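Local atomic coordinates of 5-formyltetrahydrofolate cyclo-ligase family protein (Bacillus anthracis, PDB entry 2JCB), a protein that probably catalyses the ATP- and magnesium-dependent conversion of 5-formyltetrahydrofolate to 5,10-methenyltetrahydrofolate in folate metabolism. Residues Ala166-Met171 and Thr189-Met194. Residues are numbered along the deposited sequence; the frame is centred on the assembly and turned at random.
Sequences AYSFQM and TEKGTM
Ser168 is gripped twice by the carboxylate of Glu190. Ser168 N gives a bond to Glu190 OE1 at 2.8 Å, with an N-H...O angle of 145°, and meets the syn lone pair of that oxygen. Ser168 OG donates to Glu190 OE2 at 2.7 Å, coming in from above the carboxylate plane. Water 1 donates to the same OE2 and accepts a weak bond from Phe169 N; Glu190 thus meets Ser168 N directly and Phe169 N only weakly, by way of the water, at the start of the short 3-10 turn 168-170. The Glu190 chain reaches them by bending at chi2 (-84°). The Gln170 side chain folds back so that OE1 accepts from Tyr167 N, the residue before the turn, while Gln170 NE2 is held by Val135 O and Tyr167 OH by Asn63 O.

In this mixed sheet with parallel central strands, the turn follows strand 161-165, and the neighbouring strand 186-189 pairs with the antiparallel edge strand 192-195 in a beta-hairpin with Glu190 and Lys191 at its turn. Thr189 OG1 accepts from Lys191 N in an ST turn; Gly192 O accepts from Thr189 N, and the return bond from Gly192 N to Thr189 O is weak. Ala166 O meets Thr189 CA at 3.0 Å in a CA-H...O contact, beside the backbone pairing of Ala166 with Ile188.

On the apolar flank, Thr189 CG2 lies 4.0 Å from Met171 CG, and the two methionine side chains reach toward each other tip to tip, Met171 SD 4.1 Å from Met194 SD. Met194 CE also rests 3.8 Å from Met171 CG. The extended Lys191 chain passes Ser168, Lys191 CE lying 3.5 Å from Ser168 OG.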
loop_
_atom_site.group_PDB
_atom_site.type_symbol
_atom_site.label_atom_id
_atom_site.label_comp_id
_atom_site.label_asym_id
_atom_site.label_seq_id
_atom_site.Cartn_x
_atom_site.Cartn_y
_atom_site.Cartn_z
ATOM N N ALA A 166 3.684 -2.478 -7.153
ATOM C CA ALA A 166 2.831 -2.130 -8.250
ATOM C C ALA A 166 3.107 -2.974 -9.468
ATOM O O ALA A 166 4.247 -3.296 -9.740
ATOM C CB ALA A 166 2.970 -0.667 -8.575
ATOM N N TYR A 167 2.058 -3.320 -10.207
ATOM C CA TYR A 167 2.259 -3.878 -11.524
ATOM C C TYR A 167 2.750 -2.701 -12.390
ATOM O O TYR A 167 2.411 -1.518 -12.156
ATOM C CB TYR A 167 0.929 -4.358 -12.099
ATOM C CG TYR A 167 0.217 -5.327 -11.216
ATOM C CD1 TYR A 167 0.705 -6.629 -11.072
ATOM C CD2 TYR A 167 -1.009 -4.998 -10.591
ATOM C CE1 TYR A 167 0.044 -7.543 -10.290
ATOM C CE2 TYR A 167 -1.703 -5.944 -9.805
ATOM C CZ TYR A 167 -1.152 -7.217 -9.665
ATOM O OH TYR A 167 -1.722 -8.244 -8.895
ATOM N N SER A 168 3.578 -3.021 -13.374
ATOM C CA SER A 168 4.132 -1.974 -14.216
ATOM C C SER A 168 3.080 -1.101 -14.928
ATOM O O SER A 168 3.331 0.079 -15.164
ATOM C CB SER A 168 5.198 -2.534 -15.174
ATOM O OG SER A 168 4.609 -3.333 -16.139
ATOM N N PHE A 169 1.910 -1.666 -15.249
ATOM C CA PHE A 169 0.824 -0.897 -15.836
ATOM C C PHE A 169 0.193 0.126 -14.856
ATOM O O PHE A 169 -0.603 0.960 -15.274
ATOM C CB PHE A 169 -0.261 -1.807 -16.439
ATOM C CG PHE A 169 -1.125 -2.498 -15.400
ATOM C CD1 PHE A 169 -2.169 -1.802 -14.764
ATOM C CD2 PHE A 169 -0.912 -3.847 -15.067
ATOM C CE1 PHE A 169 -2.990 -2.403 -13.839
ATOM C CE2 PHE A 169 -1.740 -4.473 -14.115
ATOM C CZ PHE A 169 -2.764 -3.731 -13.477
ATOM N N GLN A 170 0.512 0.039 -13.567
ATOM C CA GLN A 170 0.090 1.070 -12.627
ATOM C C GLN A 170 0.989 2.271 -12.677
ATOM O O GLN A 170 0.649 3.319 -12.123
ATOM C CB GLN A 170 0.109 0.498 -11.210
ATOM C CG GLN A 170 -0.998 -0.497 -10.921
ATOM C CD GLN A 170 -0.873 -1.079 -9.511
ATOM O OE1 GLN A 170 -0.425 -2.190 -9.307
ATOM N NE2 GLN A 170 -1.354 -0.303 -8.526
ATOM N N MET A 171 2.129 2.137 -13.361
ATOM C CA MET A 171 3.009 3.298 -13.614
ATOM C C MET A 171 2.482 4.198 -14.712
ATOM O O MET A 171 2.129 3.747 -15.832
ATOM C CB MET A 171 4.440 2.823 -13.930
ATOM C CG MET A 171 5.063 1.935 -12.871
ATOM S SD MET A 171 5.158 2.700 -11.233
ATOM C CE MET A 171 5.834 4.344 -11.546
ATOM N N THR A 189 8.099 -2.956 -9.104
ATOM C CA THR A 189 7.225 -3.563 -10.108
ATOM C C THR A 189 7.859 -4.871 -10.518
ATOM O O THR A 189 8.934 -5.264 -9.980
ATOM C CB THR A 189 7.036 -2.672 -11.368
ATOM O OG1 THR A 189 8.249 -2.681 -12.138
ATOM C CG2 THR A 189 6.632 -1.213 -11.003
ATOM N N GLU A 190 7.265 -5.549 -11.503
ATOM C CA GLU A 190 7.852 -6.824 -11.902
ATOM C C GLU A 190 9.095 -6.581 -12.793
ATOM O O GLU A 190 9.790 -7.533 -13.147
ATOM C CB GLU A 190 6.820 -7.690 -12.651
ATOM C CG GLU A 190 6.437 -7.155 -14.063
ATOM C CD GLU A 190 5.349 -6.072 -14.077
ATOM O OE1 GLU A 190 5.040 -5.410 -13.075
ATOM O OE2 GLU A 190 4.815 -5.868 -15.161
ATOM N N LYS A 191 9.295 -5.342 -13.215
ATOM C CA LYS A 191 10.373 -4.961 -14.119
ATOM C C LYS A 191 11.565 -4.306 -13.381
ATOM O O LYS A 191 12.604 -4.090 -14.011
ATOM C CB LYS A 191 9.844 -3.927 -15.145
ATOM C CG LYS A 191 8.859 -4.390 -16.212
ATOM C CD LYS A 191 8.532 -3.214 -17.092
ATOM C CE LYS A 191 7.476 -3.596 -18.056
ATOM N NZ LYS A 191 7.443 -2.613 -19.173
ATOM N N GLY A 192 11.417 -3.994 -12.092
ATOM C CA GLY A 192 12.518 -3.335 -11.348
ATOM C C GLY A 192 12.003 -2.421 -10.270
ATOM O O GLY A 192 10.947 -2.663 -9.667
ATOM N N THR A 193 12.755 -1.345 -10.026
ATOM C CA THR A 193 12.422 -0.434 -8.925
ATOM C C THR A 193 12.588 0.987 -9.423
ATOM O O THR A 193 13.415 1.264 -10.285
ATOM C CB THR A 193 13.300 -0.621 -7.685
ATOM O OG1 THR A 193 14.683 -0.297 -7.992
ATOM C CG2 THR A 193 13.195 -2.033 -7.114
ATOM N N MET A 194 11.778 1.896 -8.855
ATOM C CA MET A 194 11.881 3.326 -9.107
ATOM C C MET A 194 12.205 3.858 -7.720
ATOM O O MET A 194 11.560 3.480 -6.740
ATOM C CB MET A 194 10.553 3.889 -9.657
ATOM C CG MET A 194 10.158 3.444 -11.130
ATOM S SD MET A 194 9.209 1.871 -11.361
ATOM C CE MET A 194 8.850 2.013 -13.132
HETATM O O HOH W 1 2.113 -5.032 -15.762
#